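Serine/threonine protein phosphatase Stp1 (Streptococcus agalactiae, PDB 2PK0) probably removes phosphate from phosphoserine and phosphothreonine residues of proteins, as a magnesium-dependent phosphatase of the PP2C family. Local coordinates at residues A[8-13]-A[24-29]; A[37-42]-A[237-242]; A[54-59]-A[84-89]; A[119-124]-A[169-174]; A[190-195]-A[241-246]. All coordinates share one frame; numbering follows the deposited sequence.

Contact 1: residues A[8-13]-A[24-29]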
# COMPACT_ATOMS: atom_id res chain seq x y z
N ILE A 8 3.28 15.03 2.42
CA ILE A 8 2.76 13.69 2.69
C ILE A 8 1.60 13.73 3.70
O ILE A 8 1.69 14.39 4.73
CB ILE A 8 3.87 12.78 3.24
CG1 ILE A 8 5.03 12.67 2.25
CG2 ILE A 8 3.35 11.38 3.60
CD1 ILE A 8 6.23 11.82 2.82
N SER A 9 0.52 13.01 3.42
CA SER A 9 -0.59 12.89 4.37
C SER A 9 -0.97 11.42 4.64
O SER A 9 -1.27 10.67 3.70
CB SER A 9 -1.81 13.63 3.82
OG SER A 9 -2.86 13.69 4.75
N LEU A 10 -0.97 11.01 5.91
CA LEU A 10 -1.32 9.64 6.30
C LEU A 10 -2.64 9.62 7.06
O LEU A 10 -2.89 10.49 7.88
CB LEU A 10 -0.23 9.05 7.20
CG LEU A 10 1.24 8.98 6.74
CD1 LEU A 10 2.03 8.26 7.78
CD2 LEU A 10 1.44 8.29 5.42
N LEU A 11 -3.50 8.64 6.78
CA LEU A 11 -4.74 8.49 7.53
C LEU A 11 -5.17 7.04 7.56
O LEU A 11 -5.10 6.34 6.53
CB LEU A 11 -5.90 9.34 6.94
CG LEU A 11 -7.21 9.42 7.78
CD1 LEU A 11 -6.96 9.98 9.19
CD2 LEU A 11 -8.31 10.21 7.11
N THR A 12 -5.61 6.58 8.72
CA THR A 12 -6.27 5.28 8.80
C THR A 12 -7.64 5.40 9.46
O THR A 12 -7.84 6.27 10.31
CB THR A 12 -5.42 4.19 9.51
OG1 THR A 12 -6.09 2.94 9.39
CG2 THR A 12 -5.22 4.50 10.99
N ASP A 13 -8.57 4.55 9.04
CA ASP A 13 -9.91 4.49 9.60
C ASP A 13 -10.38 3.05 9.71
O ASP A 13 -10.10 2.22 8.84
CB ASP A 13 -10.92 5.28 8.76
CG ASP A 13 -12.22 5.52 9.50
OD1 ASP A 13 -12.35 6.57 10.16
OD2 ASP A 13 -13.12 4.66 9.46
N PHE A 24 -2.03 -1.07 9.07
CA PHE A 24 -1.05 -0.15 9.69
C PHE A 24 -0.37 0.75 8.66
O PHE A 24 -0.06 0.30 7.57
CB PHE A 24 0.00 -0.92 10.51
CG PHE A 24 0.52 -0.15 11.72
CD1 PHE A 24 -0.27 -0.01 12.86
CD2 PHE A 24 1.77 0.42 11.71
CE1 PHE A 24 0.20 0.69 13.98
CE2 PHE A 24 2.25 1.11 12.82
CZ PHE A 24 1.46 1.25 13.95
N ILE A 25 -0.14 2.01 9.01
CA ILE A 25 0.57 2.96 8.12
C ILE A 25 1.51 3.91 8.89
O ILE A 25 1.19 4.35 10.02
CB ILE A 25 -0.43 3.76 7.25
CG1 ILE A 25 0.25 4.32 6.00
CG2 ILE A 25 -1.10 4.85 8.05
CD1 ILE A 25 -0.72 5.13 5.14
N ASN A 26 2.69 4.18 8.32
CA ASN A 26 3.64 5.09 8.91
C ASN A 26 4.65 5.60 7.87
O ASN A 26 4.79 5.02 6.78
CB ASN A 26 4.37 4.43 10.08
CG ASN A 26 4.68 5.41 11.22
OD1 ASN A 26 4.64 6.62 11.04
ND2 ASN A 26 4.99 4.87 12.39
N GLN A 27 5.34 6.69 8.20
CA GLN A 27 6.42 7.19 7.38
C GLN A 27 7.71 7.25 8.19
O GLN A 27 7.68 7.24 9.42
CB GLN A 27 6.08 8.55 6.79
CG GLN A 27 5.96 9.67 7.80
CD GLN A 27 5.58 11.01 7.15
OE1 GLN A 27 6.25 11.47 6.23
NE2 GLN A 27 4.50 11.62 7.63
N PHE A 28 8.85 7.25 7.50
CA PHE A 28 10.15 7.18 8.14
C PHE A 28 11.08 7.99 7.27
O PHE A 28 10.72 8.34 6.16
CB PHE A 28 10.66 5.71 8.24
CG PHE A 28 9.70 4.78 8.92
CD1 PHE A 28 8.78 4.02 8.17
CD2 PHE A 28 9.65 4.72 10.31
CE1 PHE A 28 7.85 3.22 8.81
CE2 PHE A 28 8.74 3.90 10.95
CZ PHE A 28 7.84 3.15 10.20
N GLU A 29 12.27 8.28 7.76
CA GLU A 29 13.28 8.99 6.98
C GLU A 29 14.67 8.47 7.34
O GLU A 29 15.02 8.38 8.51
CB GLU A 29 13.17 10.49 7.25
CG GLU A 29 14.17 11.31 6.49
CD GLU A 29 13.84 12.80 6.48
OE1 GLU A 29 12.71 13.17 6.06
OE2 GLU A 29 14.72 13.60 6.88

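Contact 2: residues A[37-42]-A[237-242]. With MG (magnesium ion), chain E; MG (magnesium ion), chain F.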
# COMPACT_ATOMS: atom_id res chain seq x y z
N ILE A 37 7.48 5.46 3.01
CA ILE A 37 6.11 5.31 3.47
C ILE A 37 5.79 3.85 3.35
O ILE A 37 6.02 3.25 2.30
CB ILE A 37 5.16 6.06 2.55
CG1 ILE A 37 5.38 7.56 2.67
CG2 ILE A 37 3.72 5.70 2.87
CD1 ILE A 37 4.82 8.32 1.52
N ILE A 38 5.33 3.26 4.45
CA ILE A 38 4.96 1.86 4.47
C ILE A 38 3.51 1.68 4.90
O ILE A 38 3.13 2.07 5.99
CB ILE A 38 5.86 1.06 5.42
CG1 ILE A 38 7.31 1.49 5.28
CG2 ILE A 38 5.76 -0.43 5.10
CD1 ILE A 38 8.24 0.62 6.09
N LEU A 39 2.71 1.07 4.02
CA LEU A 39 1.31 0.75 4.29
C LEU A 39 1.15 -0.77 4.31
O LEU A 39 1.66 -1.46 3.41
CB LEU A 39 0.42 1.36 3.20
CG LEU A 39 -1.11 1.35 3.31
CD1 LEU A 39 -1.70 2.50 2.56
CD2 LEU A 39 -1.77 0.05 2.81
N ALA A 40 0.42 -1.31 5.30
CA ALA A 40 0.26 -2.76 5.38
C ALA A 40 -1.13 -3.16 5.77
O ALA A 40 -1.68 -2.64 6.72
CB ALA A 40 1.25 -3.35 6.34
N ASP A 41 -1.71 -4.10 5.04
CA ASP A 41 -3.03 -4.61 5.38
C ASP A 41 -2.91 -6.03 5.94
O ASP A 41 -2.70 -6.99 5.20
CB ASP A 41 -3.94 -4.54 4.15
CG ASP A 41 -5.34 -5.10 4.38
OD1 ASP A 41 -5.65 -5.77 5.40
OD2 ASP A 41 -6.18 -4.88 3.49
N GLY A 42 -3.07 -6.17 7.25
CA GLY A 42 -3.00 -7.48 7.89
C GLY A 42 -4.26 -8.32 7.82
O GLY A 42 -5.37 -7.79 7.66
N ASN A 237 -11.39 -1.99 6.71
CA ASN A 237 -10.48 -0.94 7.14
C ASN A 237 -9.99 -0.14 5.94
O ASN A 237 -9.64 -0.72 4.92
CB ASN A 237 -9.28 -1.53 7.88
CG ASN A 237 -9.67 -2.45 9.01
OD1 ASN A 237 -9.02 -3.47 9.24
ND2 ASN A 237 -10.72 -2.09 9.75
N ILE A 238 -9.99 1.18 6.07
CA ILE A 238 -9.53 2.06 4.99
C ILE A 238 -8.27 2.75 5.45
O ILE A 238 -8.22 3.23 6.58
CB ILE A 238 -10.54 3.16 4.73
CG1 ILE A 238 -11.96 2.60 4.88
CG2 ILE A 238 -10.31 3.76 3.40
CD1 ILE A 238 -12.98 3.65 5.29
N THR A 239 -7.25 2.80 4.60
CA THR A 239 -5.95 3.33 5.00
C THR A 239 -5.28 3.94 3.78
O THR A 239 -5.15 3.27 2.77
CB THR A 239 -5.07 2.23 5.60
OG1 THR A 239 -5.61 1.85 6.87
CG2 THR A 239 -3.66 2.72 5.82
N VAL A 240 -4.92 5.22 3.86
CA VAL A 240 -4.43 5.95 2.68
C VAL A 240 -3.20 6.80 2.98
O VAL A 240 -3.16 7.53 3.98
CB VAL A 240 -5.54 6.86 2.06
CG1 VAL A 240 -5.13 7.37 0.69
CG2 VAL A 240 -6.87 6.14 1.92
N ALA A 241 -2.18 6.70 2.13
CA ALA A 241 -1.11 7.69 2.08
C ALA A 241 -1.24 8.53 0.82
O ALA A 241 -1.33 7.98 -0.29
CB ALA A 241 0.24 7.03 2.11
N LEU A 242 -1.25 9.84 0.98
CA LEU A 242 -1.28 10.73 -0.17
C LEU A 242 -0.01 11.54 -0.19
O LEU A 242 0.40 12.04 0.85
CB LEU A 242 -2.46 11.69 -0.12
CG LEU A 242 -3.87 11.15 -0.28
CD1 LEU A 242 -4.82 12.24 0.16
CD2 LEU A 242 -4.13 10.75 -1.71
MG MG E . -6.78 -6.72 6.67
MG MG F . -8.45 -4.80 3.53
O HOH W 1 -7.04 -4.85 7.49
O HOH W 2 -7.35 -8.37 5.22
O HOH W 3 -8.08 -7.60 7.61
O HOH W 4 -8.39 -5.91 5.42
O HOH W 5 -8.65 -6.85 2.87

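Contact 3: residues A[54-59]-A[84-89]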
# COMPACT_ATOMS: atom_id res chain seq x y z
N GLU A 54 1.45 -4.11 12.00
CA GLU A 54 2.31 -3.25 12.81
C GLU A 54 3.77 -3.72 12.89
O GLU A 54 4.68 -2.89 12.93
CB GLU A 54 1.73 -3.03 14.21
CG GLU A 54 2.54 -2.05 15.05
CD GLU A 54 1.83 -1.62 16.31
OE1 GLU A 54 0.67 -2.06 16.51
OE2 GLU A 54 2.44 -0.84 17.09
N MET A 55 4.03 -5.03 12.88
CA MET A 55 5.41 -5.51 12.96
C MET A 55 6.23 -5.22 11.70
O MET A 55 7.34 -4.69 11.79
CB MET A 55 5.47 -6.99 13.27
CG MET A 55 6.75 -7.46 13.90
SD MET A 55 6.40 -8.95 14.86
CE MET A 55 6.39 -8.33 16.57
N THR A 56 5.67 -5.55 10.54
CA THR A 56 6.29 -5.26 9.26
C THR A 56 6.65 -3.78 9.15
O THR A 56 7.81 -3.46 8.95
CB THR A 56 5.34 -5.61 8.12
OG1 THR A 56 4.99 -6.99 8.20
CG2 THR A 56 5.96 -5.30 6.76
N VAL A 57 5.67 -2.91 9.31
CA VAL A 57 5.86 -1.47 9.25
C VAL A 57 6.89 -0.94 10.27
O VAL A 57 7.78 -0.19 9.90
CB VAL A 57 4.49 -0.70 9.38
CG1 VAL A 57 4.70 0.81 9.54
CG2 VAL A 57 3.58 -0.99 8.17
N THR A 58 6.78 -1.35 11.54
CA THR A 58 7.71 -0.89 12.58
C THR A 58 9.15 -1.41 12.36
O THR A 58 10.07 -0.62 12.35
CB THR A 58 7.20 -1.18 14.03
OG1 THR A 58 5.87 -0.69 14.18
CG2 THR A 58 8.06 -0.52 15.10
N ASP A 59 9.32 -2.72 12.14
CA ASP A 59 10.64 -3.34 11.89
C ASP A 59 11.39 -2.80 10.67
O ASP A 59 12.59 -2.47 10.76
CB ASP A 59 10.52 -4.86 11.74
CG ASP A 59 10.25 -5.57 13.06
OD1 ASP A 59 10.19 -4.91 14.12
OD2 ASP A 59 10.10 -6.82 13.02
N GLU A 84 11.96 -10.26 2.38
CA GLU A 84 12.12 -11.68 2.61
C GLU A 84 12.39 -12.03 4.08
O GLU A 84 11.87 -13.03 4.58
CB GLU A 84 13.17 -12.31 1.69
CG GLU A 84 13.01 -13.82 1.55
CD GLU A 84 11.54 -14.26 1.52
OE1 GLU A 84 10.81 -13.91 0.54
OE2 GLU A 84 11.12 -14.95 2.47
N THR A 85 13.15 -11.19 4.77
CA THR A 85 13.41 -11.48 6.17
C THR A 85 12.16 -11.27 7.03
O THR A 85 11.94 -12.00 7.99
CB THR A 85 14.62 -10.69 6.73
OG1 THR A 85 14.25 -9.32 6.94
CG2 THR A 85 15.84 -10.79 5.79
N GLU A 86 11.32 -10.32 6.64
CA GLU A 86 10.05 -10.08 7.33
C GLU A 86 9.00 -11.17 7.02
O GLU A 86 8.23 -11.55 7.90
CB GLU A 86 9.54 -8.69 6.98
CG GLU A 86 8.74 -8.03 8.07
CD GLU A 86 9.57 -7.68 9.30
OE1 GLU A 86 10.81 -7.49 9.18
OE2 GLU A 86 8.97 -7.58 10.40
N ASN A 87 9.00 -11.65 5.78
CA ASN A 87 8.16 -12.77 5.36
C ASN A 87 8.37 -14.03 6.21
O ASN A 87 7.41 -14.63 6.70
CB ASN A 87 8.47 -13.11 3.91
CG ASN A 87 7.62 -14.23 3.38
OD1 ASN A 87 8.13 -15.21 2.82
ND2 ASN A 87 6.33 -14.11 3.56
N ARG A 88 9.62 -14.40 6.41
CA ARG A 88 9.93 -15.55 7.23
C ARG A 88 9.84 -15.25 8.74
O ARG A 88 9.59 -16.15 9.53
CB ARG A 88 11.28 -16.15 6.84
CG ARG A 88 12.47 -15.28 7.17
CD ARG A 88 13.67 -15.58 6.30
NE ARG A 88 14.17 -16.94 6.46
CZ ARG A 88 14.17 -17.84 5.49
NH1 ARG A 88 14.65 -19.06 5.71
NH2 ARG A 88 13.71 -17.52 4.28
N LYS A 89 9.98 -13.98 9.13
CA LYS A 89 9.80 -13.60 10.54
C LYS A 89 8.33 -13.71 10.97
O LYS A 89 8.02 -14.15 12.07
CB LYS A 89 10.33 -12.19 10.80
CG LYS A 89 10.50 -11.83 12.25
CD LYS A 89 10.85 -10.35 12.46
CE LYS A 89 10.76 -10.02 13.98
NZ LYS A 89 11.58 -8.84 14.43

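Contact 4: residues A[119-124]-A[169-174]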
# COMPACT_ATOMS: atom_id res chain seq x y z
N ALA A 119 7.92 -1.26 -3.61
CA ALA A 119 7.77 -2.70 -3.53
C ALA A 119 6.32 -2.98 -3.15
O ALA A 119 5.77 -2.28 -2.30
CB ALA A 119 8.71 -3.28 -2.48
N HIS A 120 5.73 -4.03 -3.74
CA HIS A 120 4.28 -4.28 -3.63
C HIS A 120 3.96 -5.78 -3.52
O HIS A 120 4.44 -6.56 -4.31
CB HIS A 120 3.57 -3.66 -4.83
CG HIS A 120 2.31 -4.36 -5.23
ND1 HIS A 120 1.17 -4.35 -4.46
CD2 HIS A 120 1.99 -5.05 -6.36
CE1 HIS A 120 0.21 -5.01 -5.08
NE2 HIS A 120 0.69 -5.45 -6.23
N VAL A 121 3.16 -6.15 -2.52
CA VAL A 121 2.79 -7.53 -2.22
C VAL A 121 1.34 -7.54 -1.72
O VAL A 121 1.06 -6.96 -0.69
CB VAL A 121 3.62 -8.10 -1.02
CG1 VAL A 121 3.17 -9.53 -0.68
CG2 VAL A 121 5.10 -8.09 -1.30
N GLY A 122 0.43 -8.18 -2.44
CA GLY A 122 -0.97 -8.23 -2.02
C GLY A 122 -1.95 -7.51 -2.92
O GLY A 122 -1.74 -7.39 -4.13
N ASP A 123 -3.04 -7.03 -2.32
CA ASP A 123 -4.09 -6.32 -3.05
C ASP A 123 -4.24 -4.86 -2.62
O ASP A 123 -5.24 -4.20 -2.92
CB ASP A 123 -5.44 -7.05 -2.96
CG ASP A 123 -5.94 -7.21 -1.54
OD1 ASP A 123 -5.17 -6.93 -0.58
OD2 ASP A 123 -7.12 -7.62 -1.37
N SER A 124 -3.24 -4.36 -1.91
CA SER A 124 -3.15 -2.93 -1.68
C SER A 124 -2.74 -2.26 -2.99
O SER A 124 -2.28 -2.92 -3.93
CB SER A 124 -2.15 -2.64 -0.57
OG SER A 124 -2.64 -3.04 0.69
N GLN A 169 -0.71 -14.00 -2.61
CA GLN A 169 0.47 -13.95 -1.75
C GLN A 169 0.39 -12.86 -0.68
O GLN A 169 -0.27 -11.85 -0.86
CB GLN A 169 1.76 -13.84 -2.54
CG GLN A 169 1.92 -12.60 -3.33
CD GLN A 169 3.26 -12.55 -4.00
OE1 GLN A 169 4.18 -13.27 -3.62
NE2 GLN A 169 3.38 -11.70 -5.00
N SER A 170 1.06 -13.10 0.44
CA SER A 170 1.07 -12.12 1.50
C SER A 170 2.36 -12.34 2.23
O SER A 170 2.96 -13.39 2.11
CB SER A 170 -0.08 -12.36 2.46
OG SER A 170 0.07 -13.60 3.13
N ILE A 171 2.78 -11.34 2.99
CA ILE A 171 3.94 -11.48 3.83
C ILE A 171 3.54 -12.27 5.05
O ILE A 171 2.54 -11.94 5.69
CB ILE A 171 4.49 -10.11 4.21
CG1 ILE A 171 5.33 -9.59 3.04
CG2 ILE A 171 5.32 -10.17 5.50
CD1 ILE A 171 5.68 -8.15 3.17
N GLY A 172 4.30 -13.33 5.33
CA GLY A 172 4.01 -14.32 6.37
C GLY A 172 3.59 -15.68 5.82
O GLY A 172 2.85 -16.41 6.47
N GLN A 173 4.05 -16.01 4.62
CA GLN A 173 3.70 -17.28 3.97
C GLN A 173 4.93 -18.21 3.88
O GLN A 173 6.08 -17.76 4.01
CB GLN A 173 3.13 -17.01 2.56
CG GLN A 173 4.14 -16.34 1.66
CD GLN A 173 3.71 -16.26 0.22
OE1 GLN A 173 4.55 -16.27 -0.69
NE2 GLN A 173 2.40 -16.16 0.00
N ALA A 174 4.69 -19.50 3.64
CA ALA A 174 5.77 -20.49 3.64
C ALA A 174 6.79 -20.32 2.51
O ALA A 174 8.00 -20.33 2.76
CB ALA A 174 5.21 -21.90 3.64

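Contact 5: residues A[190-195]-A[241-246]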
# COMPACT_ATOMS: atom_id res chain seq x y z
N ASP A 190 1.02 16.26 -9.38
CA ASP A 190 0.61 14.86 -9.21
C ASP A 190 0.19 14.56 -7.78
O ASP A 190 0.55 15.28 -6.85
CB ASP A 190 1.77 13.90 -9.56
CG ASP A 190 1.97 13.71 -11.06
OD1 ASP A 190 1.12 14.16 -11.85
OD2 ASP A 190 2.97 13.09 -11.45
N TYR A 191 -0.59 13.50 -7.62
CA TYR A 191 -0.88 12.94 -6.31
C TYR A 191 -0.53 11.47 -6.39
O TYR A 191 -1.10 10.74 -7.21
CB TYR A 191 -2.36 13.05 -5.95
CG TYR A 191 -2.92 14.46 -5.79
CD1 TYR A 191 -2.93 15.08 -4.55
CD2 TYR A 191 -3.45 15.15 -6.87
CE1 TYR A 191 -3.43 16.35 -4.39
CE2 TYR A 191 -3.96 16.43 -6.72
CZ TYR A 191 -3.94 17.02 -5.48
OH TYR A 191 -4.44 18.30 -5.33
N LEU A 192 0.43 11.03 -5.58
CA LEU A 192 0.63 9.61 -5.37
C LEU A 192 -0.46 9.20 -4.41
O LEU A 192 -0.69 9.88 -3.39
CB LEU A 192 1.99 9.31 -4.73
CG LEU A 192 2.36 7.82 -4.67
CD1 LEU A 192 2.44 7.22 -6.07
CD2 LEU A 192 3.66 7.64 -3.94
N VAL A 193 -1.15 8.09 -4.72
CA VAL A 193 -2.18 7.58 -3.85
C VAL A 193 -1.86 6.15 -3.44
O VAL A 193 -1.95 5.22 -4.24
CB VAL A 193 -3.56 7.64 -4.52
CG1 VAL A 193 -4.68 7.20 -3.54
CG2 VAL A 193 -3.85 9.03 -5.06
N VAL A 194 -1.47 5.96 -2.20
CA VAL A 194 -1.19 4.62 -1.70
C VAL A 194 -2.33 4.20 -0.78
O VAL A 194 -2.64 4.90 0.18
CB VAL A 194 0.16 4.59 -0.94
CG1 VAL A 194 0.50 3.17 -0.54
CG2 VAL A 194 1.29 5.17 -1.79
N ASN A 195 -2.98 3.08 -1.08
CA ASN A 195 -4.12 2.65 -0.27
C ASN A 195 -4.33 1.13 -0.08
O ASN A 195 -3.86 0.31 -0.88
CB ASN A 195 -5.41 3.30 -0.77
CG ASN A 195 -5.75 2.85 -2.15
OD1 ASN A 195 -6.50 1.90 -2.34
ND2 ASN A 195 -5.20 3.52 -3.14
N ALA A 241 -2.18 6.70 2.13
CA ALA A 241 -1.11 7.69 2.08
C ALA A 241 -1.24 8.53 0.82
O ALA A 241 -1.33 7.98 -0.29
CB ALA A 241 0.24 7.03 2.11
N LEU A 242 -1.25 9.84 0.98
CA LEU A 242 -1.28 10.73 -0.17
C LEU A 242 -0.01 11.54 -0.19
O LEU A 242 0.40 12.04 0.85
CB LEU A 242 -2.46 11.69 -0.12
CG LEU A 242 -3.87 11.15 -0.28
CD1 LEU A 242 -4.82 12.24 0.16
CD2 LEU A 242 -4.13 10.75 -1.71
N VAL A 243 0.60 11.65 -1.37
CA VAL A 243 1.74 12.54 -1.59
C VAL A 243 1.40 13.54 -2.71
O VAL A 243 1.08 13.13 -3.81
CB VAL A 243 3.01 11.76 -1.99
CG1 VAL A 243 4.24 12.68 -1.96
CG2 VAL A 243 3.23 10.54 -1.10
N TYR A 244 1.45 14.83 -2.41
CA TYR A 244 1.22 15.88 -3.41
C TYR A 244 2.55 16.54 -3.82
O TYR A 244 3.37 16.87 -2.96
CB TYR A 244 0.26 16.93 -2.85
CG TYR A 244 0.11 18.15 -3.75
CD1 TYR A 244 -0.47 18.04 -5.01
CD2 TYR A 244 0.53 19.41 -3.33
CE1 TYR A 244 -0.62 19.13 -5.83
CE2 TYR A 244 0.41 20.50 -4.15
CZ TYR A 244 -0.17 20.35 -5.40
OH TYR A 244 -0.30 21.44 -6.21
N VAL A 245 2.75 16.73 -5.12
CA VAL A 245 4.03 17.26 -5.62
C VAL A 245 3.91 18.75 -5.89
O VAL A 245 3.29 19.16 -6.88
CB VAL A 245 4.47 16.54 -6.90
CG1 VAL A 245 5.82 17.00 -7.33
CG2 VAL A 245 4.49 15.05 -6.66
N GLU A 246 4.52 19.55 -5.03
CA GLU A 246 4.30 21.00 -5.02
C GLU A 246 4.91 21.73 -6.21
O GLU A 246 5.92 21.29 -6.76
CB GLU A 246 4.78 21.64 -3.71
CG GLU A 246 3.93 21.24 -2.50
CD GLU A 246 4.32 21.97 -1.20
OE1 GLU A 246 5.52 22.00 -0.86
OE2 GLU A 246 3.41 22.49 -0.52

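Contact 1: residues A[8-13]-A[24-29]
Leu10 points its two methyls at different parts of strand 24-29: CD2 meets the terminal methyl of Ile25, with CD2 to Ile25 CD1 at 3.8 Å, and CD1 lies over the backbone. Here Leu10 CD1 stands 3.7 Å from both Asn26 CA and Gln27 N. The side chains of Leu10 and Ile25 approach at a slant, each extending from its own sheet toward the other. With its CG beside the backbone N (chi1 -56°), Leu10 carries its fork across the gap.

Gln27 extends past this fork toward Ile8. Its CG sits between the backbone N and the carbonyl carbon (chi1 67°), and the chain then runs out extended, bringing OE1 to 3.4 Å from Ile8 CD1. NE2 of the same amide is 4.2 Å from Leu10 CD1, which places the amide across both aliphatic side chains. Within strand 24-29, Gln27 N donates to Asn26 OD1 over 2.9 Å, reaching the oxygen from the side of its C=O bond and tilted out of the carbonyl plane.

Segments 8-13 and 24-29 run nearly antiparallel, at 160° and 7.4 Å between axes, in facing sheets of the PP2C sandwich. Each lies on an outermost strand of its sheet; Ser9 pairs with Leu242 and Asn26 with Ile38. Those backbone bonds lie within the sheets, whereas van der Waals packing of little directionality, including the Gln27 amide against Ile8 and Leu10, joins one sheet to the other.

Contact 2: residues A[37-42]-A[237-242]
Leu39 holds CG anti to its backbone N (chi1 -172°), and Thr239 holds CG2 likewise, its OG1 lying beside the N (chi1 -70°); with these torsions the leucine and threonine pass alongside one another, oppositely directed. Leu39 CG and Thr239 CG2 meet at 3.8 Å, while Leu39 CD1 continues to the opposing backbone and comes within 3.5 Å of Thr239 O. The hydroxyl of Thr239 is engaged by Thr12 and Asp23, leaving its methyl to meet the leucine. Further along, Ile37 CG2 packs on Ala241 CB at 3.8 Å.

Toward its C-terminal end, strand 35-43 turns from packing to metal binding. The carboxylate of Asp41 bridges two magnesium ions: OD1 binds one at 1.9 Å and OD2 the other at 2.3 Å. Gly42 O completes the protein ligands of the first ion at 2.0 Å, and four waters fill its shell; one of them also binds the second ion, which Asp197 and Asp236 hold as well. Another water of the first ion donates to Asn237 OD1, so the metal shell reaches the facing segment.

Two antiparallel sheets packed through buried aliphatic side chains, with a dinuclear metal centre at one end of the sandwich, are the hallmark of the PP2C phosphatase fold.

Contact 3: residues A[54-59]-A[84-89]
Asp59 OD2 accepts a hydrogen bond from Lys89 NZ at 2.9 Å, which forms part of a salt bridge between helices 48-64 and 72-96. The ammonium comes from above the carboxylate plane, 41° out of it, at the end of a lysine chain that runs out extended from a CG anti to the backbone N. Asp59 and Lys89 reach toward each other from opposite directions.

Glu86 brings a second carboxylate to the same oxygen. Its chain bends at the CB-CG bond, which directs OE2 to Asp59, the planes of the two groups 72° apart. Two carboxylates thus lie together beside one ammonium, whose charge would be expected to lessen their mutual repulsion.

Segments 54-59 and 84-89 run roughly antiparallel, at 146° and 10.7 Å between axes, in the layer that lies on the sheet containing strands 23-29 and 103-112, one of the two helical layers of the PP2C alpha-beta-beta-alpha sandwich. Thr56 faces that sheet, touching Thr104 and Ile106.

Closer to the sheet, Glu86 CG packs beside Thr56, 3.9 Å from Thr56 CA and 4.1 Å from Thr56 CG2; the threonine hydroxyl bonds to Ala52 O. The Met55 side chain lies roughly perpendicular to that of Glu86, with its CG 4.1 Å from Glu86 OE2.

Contact 4: residues A[119-124]-A[169-174]
Val121 points its CB toward segment 169-174, and from there one branch does the touching. CB itself stands back from the loop. CG1, anti to the backbone N (chi1 177°), extends over the loop backbone where residues 169 to 171 pass. It lies 4.0 Å from Ser170 CA and 4.1 Å from Ile171 N, so that the methyl rests on the main chain around Ser170, whose CB is directed away. Two flanking side chains of the loop also meet this methyl: Gln169 CG is 4.2 Å from Val121 CG1, and Ile171 CG1 is 4.3 Å from the same atom. CG2 diverges beside the backbone N and keeps farther from the loop; within the core Val121 also packs on Ile106 and Pro179.

Strand 115-121 belongs to the sheet that includes 35-43 and 103-112, and at its end the chain enters the Gly-Asp-Ser sequence characteristic of PP2C phosphatases, Gly122 to Ser124. The facing loop follows helices 143-149 and 155-159, in the region that probably corresponds to the flap subdomain of bacterial relatives. Asp123 lies close to the metal-binding Asp197, which places the turn beside the active site.

Gly122 continues the contact, with its CA 3.9 Å from Gln169 O. Its phi of 114° and psi of -152° suit glycine, because a CB would press on the preceding carbonyl oxygen. Gln169 NE2 donates to Glu178 O, while Ile171 also reaches Ile106 and Ile83, and its backbone bonds to Thr104.

Contact 5: residues A[190-195]-A[241-246]
Strands 191-195 and 241-245 form an antiparallel ladder inside one of the two central sheets of the PP2C sandwich, their directions 171° apart. Leu192 with Val243 and Val194 with Ala241 are hydrogen-bonded pairs; Tyr191 with Tyr244 and Val193 with Leu242 are non-hydrogen-bonded ones. Leu192 N donates to Val243 O at 2.8 Å and the bond is returned from Val243 N, while Val194 and Ala241 exchange a second pair, Ala241 N to Val194 O being 2.7 Å. Val245 N closes the ladder on Asp190 O; the carboxylate of Asp190 forms a salt bridge with Arg130 and accepts from Glu187 N.

On one face Leu192 and Val243 run abreast, with CB to CB at 3.8 Å. Together with Val194 they look into the core: Val194 and Leu192 touch Val109, and Val243 touches Ile111, all on strand 103-112 of the facing sheet.

The other face is turned to helix 218-231. There Val193 CG2 packs on Leu242 CD2 at 3.8 Å, the two side chains again running together. Tyr191 and Tyr244, both against Leu218, cross at a slant, ring planes 35° apart and centroids 5.0 Å. Different first torsions set this up: Tyr191 has CG beside its backbone N (chi1 -65°), whereas Tyr244 has CG anti to its N. Tyr244 CD1 thus sits over one face of the Tyr191 ring, near its rim, and comes to 3.5 Å from Tyr191 CE1.

From the N terminus, contact 1 closes first, across a short connection between strands 6-13 and 23-29 that passes from one sheet to the other. Contact 2 opens on the next strand, 35-43, and closes only at 237-242, a loop spanning most of the chain. Contact 3, between consecutive helices, and contact 4, which brings the loop after helix 155-159 back to the end of strand 115-121, are nested within it in series. Contact 5 opens inside that loop as well and ends on strand 238-245, sharing Ala241 and Leu242 with contact 2. Contacts 1 and 2 tie sheet to sheet, contact 5 builds one sheet, and contact 3 lies in a helical layer.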